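Uncharacterized protein (PDB 4H0A) is of unknown function but belongs to the CAP family, joining a CAP-associated N-terminal region to a cysteine-rich secretory protein domain. Local coordinates at residues 143-148 with 154-159; 148-153 with 169-174. All coordinates share one frame; numbering follows the deposited sequence.

Contact 1 of 2, residues 143-148 with 154-159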
loop_
_atom_site.group_PDB
_atom_site.type_symbol
_atom_site.label_atom_id
_atom_site.label_comp_id
_atom_site.label_asym_id
_atom_site.label_seq_id
_atom_site.Cartn_x
_atom_site.Cartn_y
_atom_site.Cartn_z
ATOM N N LYS A 143 4.325 15.856 -2.098
ATOM C CA LYS A 143 2.971 16.225 -2.515
ATOM C C LYS A 143 1.988 15.056 -2.389
ATOM O O LYS A 143 0.818 15.299 -2.098
ATOM C CB LYS A 143 2.964 16.736 -3.973
ATOM C CG LYS A 143 2.893 18.259 -4.111
ATOM C CD LYS A 143 4.166 18.971 -3.690
ATOM C CE LYS A 143 4.087 20.442 -4.015
ATOM N NZ LYS A 143 5.267 21.198 -3.514
ATOM N N THR A 144 2.431 13.812 -2.658
ATOM C CA THR A 144 1.518 12.663 -2.713
ATOM C C THR A 144 1.824 11.498 -1.759
ATOM O O THR A 144 1.073 10.524 -1.770
ATOM C CB THR A 144 1.494 12.155 -4.159
ATOM O OG1 THR A 144 2.743 11.519 -4.466
ATOM C CG2 THR A 144 1.180 13.292 -5.161
ATOM N N GLN A 145 2.871 11.595 -0.932
ATOM C CA GLN A 145 3.232 10.556 0.041
ATOM C C GLN A 145 3.831 11.223 1.270
ATOM O O GLN A 145 4.807 10.724 1.830
ATOM C CB GLN A 145 4.247 9.605 -0.612
ATOM C CG GLN A 145 4.240 8.204 -0.050
ATOM C CD GLN A 145 5.313 7.336 -0.662
ATOM O OE1 GLN A 145 6.157 7.778 -1.439
ATOM N NE2 GLN A 145 5.324 6.081 -0.302
ATOM N N THR A 146 3.265 12.371 1.668
ATOM C CA THR A 146 3.808 13.229 2.721
ATOM C C THR A 146 4.094 12.474 4.005
ATOM O O THR A 146 3.209 11.794 4.511
ATOM C CB THR A 146 2.854 14.383 3.022
ATOM O OG1 THR A 146 2.252 14.796 1.797
ATOM C CG2 THR A 146 3.560 15.564 3.708
ATOM N N LEU A 147 5.328 12.600 4.526
ATOM C CA LEU A 147 5.723 11.995 5.800
ATOM C C LEU A 147 5.599 13.083 6.850
ATOM O O LEU A 147 6.254 14.115 6.715
ATOM C CB LEU A 147 7.148 11.444 5.727
ATOM C CG LEU A 147 7.674 10.746 6.990
ATOM C CD1 LEU A 147 6.790 9.544 7.378
ATOM C CD2 LEU A 147 9.102 10.270 6.786
ATOM N N ILE A 148 4.722 12.903 7.848
ATOM C CA ILE A 148 4.484 13.922 8.878
ATOM C C ILE A 148 4.764 13.328 10.235
ATOM O O ILE A 148 4.313 12.220 10.497
ATOM C CB ILE A 148 3.027 14.471 8.811
ATOM C CG1 ILE A 148 2.647 14.907 7.373
ATOM C CG2 ILE A 148 2.848 15.639 9.797
ATOM C CD1 ILE A 148 1.188 15.288 7.167
ATOM N N TYR A 154 4.700 8.723 13.237
ATOM C CA TYR A 154 4.664 9.298 11.905
ATOM C C TYR A 154 3.394 8.940 11.186
ATOM O O TYR A 154 2.691 7.992 11.556
ATOM C CB TYR A 154 5.868 8.808 11.087
ATOM C CG TYR A 154 7.183 9.324 11.622
ATOM C CD1 TYR A 154 7.816 8.700 12.691
ATOM C CD2 TYR A 154 7.766 10.472 11.100
ATOM C CE1 TYR A 154 9.013 9.188 13.208
ATOM C CE2 TYR A 154 8.966 10.969 11.608
ATOM C CZ TYR A 154 9.583 10.329 12.670
ATOM O OH TYR A 154 10.762 10.795 13.202
ATOM N N ALA A 155 3.104 9.701 10.144
ATOM C CA ALA A 155 1.980 9.441 9.260
ATOM C C ALA A 155 2.424 9.626 7.840
ATOM O O ALA A 155 3.121 10.598 7.537
ATOM C CB ALA A 155 0.813 10.367 9.562
ATOM N N GLN A 156 2.064 8.680 6.981
ATOM C CA GLN A 156 2.253 8.777 5.543
ATOM C C GLN A 156 0.891 9.123 4.987
ATOM O O GLN A 156 -0.047 8.352 5.197
ATOM C CB GLN A 156 2.777 7.475 4.955
ATOM C CG GLN A 156 4.139 7.065 5.489
ATOM C CD GLN A 156 4.586 5.865 4.722
ATOM O OE1 GLN A 156 4.231 4.734 5.055
ATOM N NE2 GLN A 156 5.177 6.093 3.560
ATOM N N VAL A 157 0.751 10.297 4.363
ATOM C CA VAL A 157 -0.509 10.763 3.801
ATOM C C VAL A 157 -0.464 10.553 2.296
ATOM O O VAL A 157 0.309 11.221 1.611
ATOM C CB VAL A 157 -0.764 12.247 4.162
ATOM C CG1 VAL A 157 -2.157 12.685 3.706
ATOM C CG2 VAL A 157 -0.584 12.469 5.660
ATOM N N TYR A 158 -1.297 9.644 1.784
ATOM C CA TYR A 158 -1.341 9.322 0.360
ATOM C C TYR A 158 -2.346 10.187 -0.350
ATOM O O TYR A 158 -3.515 10.173 0.027
ATOM C CB TYR A 158 -1.700 7.849 0.167
ATOM C CG TYR A 158 -0.677 6.922 0.779
ATOM C CD1 TYR A 158 0.535 6.680 0.150
ATOM C CD2 TYR A 158 -0.907 6.311 2.009
ATOM C CE1 TYR A 158 1.486 5.828 0.710
ATOM C CE2 TYR A 158 0.039 5.467 2.584
ATOM C CZ TYR A 158 1.228 5.211 1.924
ATOM O OH TYR A 158 2.142 4.360 2.495
ATOM N N SER A 159 -1.908 10.934 -1.370
ATOM C CA SER A 159 -2.797 11.808 -2.145
ATOM C C SER A 159 -2.775 11.442 -3.591
ATOM O O SER A 159 -1.814 10.850 -4.083
ATOM C CB SER A 159 -2.409 13.277 -2.018
ATOM O OG SER A 159 -2.357 13.703 -0.669
#
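The Tyr158 ring and the side chain of Gln145 lie next to each other and point the same way. The ring atom Tyr158 CE1 meets Gln145 CG at 3.7 Å, an approach oblique to the ring plane. The second ring, that of Tyr154, meets Leu147, again at an oblique slant. Leu147 CD1 lies 3.9 Å from Tyr154 CB, and its CG is also close to Tyr154 CD2. Leu147 CG stands anti to the backbone N (chi1 -178°). Gln156 runs beside Gln145, and its CG also touches Leu147 CD1. The Gln156 amide is tied down from outside: OE1 accepts from Arg170 NE, and NE2 bonds to the hydroxyl of Tyr183.

The other side of the sheet carries Thr146, Ile148, Ala155 and Val157. Here Ile148 CD1 packs on Val157 CG2 at 3.7 Å. The Thr146 hydroxyl bonds back to Leu142 O in the preceding helix.

Backbone bonds hold the two strands together. Ile148 and Ala155 form a hydrogen-bonded pair: Ile148 N donates to Ala155 O at 2.8 Å, and Ala155 N returns a bond to Ile148 O. Val157 N donates to Thr146 O at 2.9 Å, in the carbonyl plane. Ser159 N reaches Thr144 O at 3.0 Å from above the carbonyl plane. Thr144 is the last residue of helix 139-144, and its OG1 is hydrogen-bonded to Glu140 O. The Ser159 hydroxyl is buried without a polar partner in the model.

The strand axes run 160° apart, the geometry of an antiparallel beta hairpin. It closes one border of the seven-stranded antiparallel sheet, with 145-150 as the outermost strand.

Contact 2 of 2, residues 148-153 with 169-174. With EDO (1,2-ethanediol), chain C.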
loop_
_atom_site.group_PDB
_atom_site.type_symbol
_atom_site.label_atom_id
_atom_site.label_comp_id
_atom_site.label_asym_id
_atom_site.label_seq_id
_atom_site.Cartn_x
_atom_site.Cartn_y
_atom_site.Cartn_z
ATOM N N ILE A 148 4.722 12.903 7.848
ATOM C CA ILE A 148 4.484 13.922 8.878
ATOM C C ILE A 148 4.764 13.328 10.235
ATOM O O ILE A 148 4.313 12.220 10.497
ATOM C CB ILE A 148 3.027 14.471 8.811
ATOM C CG1 ILE A 148 2.647 14.907 7.373
ATOM C CG2 ILE A 148 2.848 15.639 9.797
ATOM C CD1 ILE A 148 1.188 15.288 7.167
ATOM N N LYS A 149 5.461 14.070 11.119
ATOM C CA LYS A 149 5.712 13.588 12.471
ATOM C C LYS A 149 4.627 14.156 13.380
ATOM O O LYS A 149 4.457 15.369 13.432
ATOM C CB LYS A 149 7.116 13.991 12.951
ATOM C CG LYS A 149 7.536 13.299 14.243
ATOM C CD LYS A 149 8.990 13.593 14.605
ATOM C CE LYS A 149 9.386 12.971 15.924
ATOM N NZ LYS A 149 10.840 13.117 16.195
ATOM N N TYR A 150 3.857 13.280 14.042
ATOM C CA TYR A 150 2.809 13.650 14.999
ATOM C C TYR A 150 3.232 13.116 16.344
ATOM O O TYR A 150 3.172 11.903 16.564
ATOM C CB TYR A 150 1.449 13.064 14.589
ATOM C CG TYR A 150 0.846 13.724 13.371
ATOM C CD1 TYR A 150 0.418 15.046 13.408
ATOM C CD2 TYR A 150 0.661 13.014 12.192
ATOM C CE1 TYR A 150 -0.135 15.660 12.290
ATOM C CE2 TYR A 150 0.083 13.610 11.075
ATOM C CZ TYR A 150 -0.327 14.930 11.132
ATOM O OH TYR A 150 -0.892 15.527 10.030
ATOM N N GLY A 151 3.708 13.994 17.218
ATOM C CA GLY A 151 4.225 13.568 18.510
ATOM C C GLY A 151 5.450 12.703 18.284
ATOM O O GLY A 151 6.358 13.126 17.565
ATOM N N ASP A 152 5.445 11.468 18.822
ATOM C CA ASP A 152 6.549 10.503 18.669
ATOM C C ASP A 152 6.298 9.503 17.519
ATOM O O ASP A 152 7.126 8.613 17.314
ATOM C CB ASP A 152 6.771 9.715 19.979
ATOM N N ILE A 153 5.178 9.629 16.769
ATOM C CA ILE A 153 4.889 8.701 15.665
ATOM C C ILE A 153 4.844 9.467 14.349
ATOM O O ILE A 153 4.964 10.701 14.335
ATOM C CB ILE A 153 3.592 7.878 15.912
ATOM C CG1 ILE A 153 2.328 8.768 16.028
ATOM C CG2 ILE A 153 3.768 7.013 17.157
ATOM C CD1 ILE A 153 1.027 7.986 15.818
ATOM N N VAL A 169 -4.327 7.033 4.828
ATOM C CA VAL A 169 -3.284 7.454 5.770
ATOM C C VAL A 169 -2.721 6.228 6.448
ATOM O O VAL A 169 -3.482 5.331 6.817
ATOM C CB VAL A 169 -3.798 8.465 6.829
ATOM C CG1 VAL A 169 -2.671 8.885 7.781
ATOM C CG2 VAL A 169 -4.439 9.684 6.168
ATOM N N ARG A 170 -1.398 6.188 6.637
ATOM C CA ARG A 170 -0.768 5.129 7.406
ATOM C C ARG A 170 -0.061 5.768 8.568
ATOM O O ARG A 170 0.864 6.549 8.345
ATOM C CB ARG A 170 0.211 4.265 6.588
ATOM C CG ARG A 170 1.022 3.293 7.482
ATOM C CD ARG A 170 1.533 2.096 6.720
ATOM N NE ARG A 170 2.500 2.481 5.694
ATOM C CZ ARG A 170 2.934 1.678 4.728
ATOM N NH1 ARG A 170 2.512 0.418 4.660
ATOM N NH2 ARG A 170 3.803 2.120 3.831
ATOM N N PHE A 171 -0.512 5.483 9.805
ATOM C CA PHE A 171 0.180 5.955 11.006
ATOM C C PHE A 171 1.139 4.852 11.391
ATOM O O PHE A 171 0.721 3.690 11.399
ATOM C CB PHE A 171 -0.795 6.279 12.136
ATOM C CG PHE A 171 -1.564 7.561 11.923
ATOM C CD1 PHE A 171 -2.795 7.550 11.288
ATOM C CD2 PHE A 171 -1.089 8.769 12.426
ATOM C CE1 PHE A 171 -3.526 8.727 11.134
ATOM C CE2 PHE A 171 -1.821 9.943 12.271
ATOM C CZ PHE A 171 -3.033 9.916 11.623
ATOM N N LEU A 172 2.410 5.167 11.679
ATOM C CA LEU A 172 3.371 4.116 12.019
ATOM C C LEU A 172 4.541 4.636 12.844
ATOM O O LEU A 172 4.803 5.836 12.885
ATOM C CB LEU A 172 3.893 3.404 10.746
ATOM C CG LEU A 172 4.917 4.131 9.834
ATOM C CD1 LEU A 172 5.247 3.264 8.627
ATOM C CD2 LEU A 172 4.396 5.491 9.351
ATOM N N THR A 173 5.238 3.708 13.512
ATOM C CA THR A 173 6.398 4.053 14.328
ATOM C C THR A 173 7.631 4.193 13.455
ATOM O O THR A 173 7.662 3.708 12.326
ATOM C CB THR A 173 6.647 2.994 15.405
ATOM O OG1 THR A 173 7.014 1.772 14.769
ATOM C CG2 THR A 173 5.438 2.780 16.306
ATOM N N LYS A 174 8.666 4.823 14.000
ATOM C CA LYS A 174 9.943 4.959 13.305
ATOM C C LYS A 174 10.584 3.577 12.968
ATOM O O LYS A 174 11.203 3.446 11.910
ATOM C CB LYS A 174 10.918 5.810 14.126
ATOM C CG LYS A 174 11.273 5.286 15.512
ATOM C CD LYS A 174 12.055 6.372 16.287
ATOM C CE LYS A 174 12.335 5.977 17.714
ATOM N NZ LYS A 174 13.370 4.922 17.817
HETATM C C1 EDO C . 0.666 -2.424 5.416
HETATM O O1 EDO C . 0.497 -1.206 6.120
HETATM C C2 EDO C . 1.675 -3.236 6.271
HETATM O O2 EDO C . 1.978 -4.463 5.649
HETATM O O HOH W 1 7.966 6.177 16.264
#
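Phe171 receives two side chains from the hairpin turn, the ring of Tyr150 and the tip of Ile153. Tyr150 CD2 lies 3.9 Å from Phe171 CE2. The two side chains meet at a slant. Tyr150 CG stands beside its own backbone N, anti to the carbonyl carbon (chi1 -71°), and Ile148 CG2 lies over one face of the ring, toward the rim. Ile153 approaches at the neighbouring ring atom, with CD1 4.1 Å from Phe171 CD2. Its CG1 sits between the backbone N and the carbonyl carbon (chi1 62°), and the extended end beyond it carries CD1 to the ring. Ile153 CB also rests near Leu172 O at 3.8 Å.

The first segment bends in a type II' beta turn from Tyr150 to Ile153, the tight link of a two-residue beta hairpin. Gly151 takes the positive phi of this turn. Tyr150 N donates to Ile153 O at 2.8 Å, and Ile153 N donates back to Tyr150 O.

No direct hydrogen bond crosses between the segments. A water bridges them instead: it donates to Asp152 O at 2.8 Å and accepts from Lys174 N, at the start of helix 174-180. Thr173 takes the N-cap position of that helix.

Arg170 leads elsewhere. NH1 donates to O1 of a 1,2-ethanediol, probably from the crystallisation liquor, at 3.0 Å, and forms a salt bridge with Asp281.

Contacts 1 and 2 lie in the same seven-stranded antiparallel sheet, with centres about 10 Å apart. They share Ile148 and strand 145-150. Along the chain their segments alternate: 143-148, 148-153, 154-159, then 169-174. Contact 1 joins neighbouring strands of the hairpin. Contact 2 reaches from the turn of that hairpin to strand 166-172, across the middle strand 153-159. That strand ties the two together through probable backbone bonds, Gln156 N to Arg170 O and Leu172 N to Tyr154 O, both 2.8 Å. Three consecutive strands thus form one end of the sheet. Through Gln145, Tyr158 and Arg170 this end packs against helix 282-290 of the CAP region, so it helps join the CAP-associated N-terminal region to it.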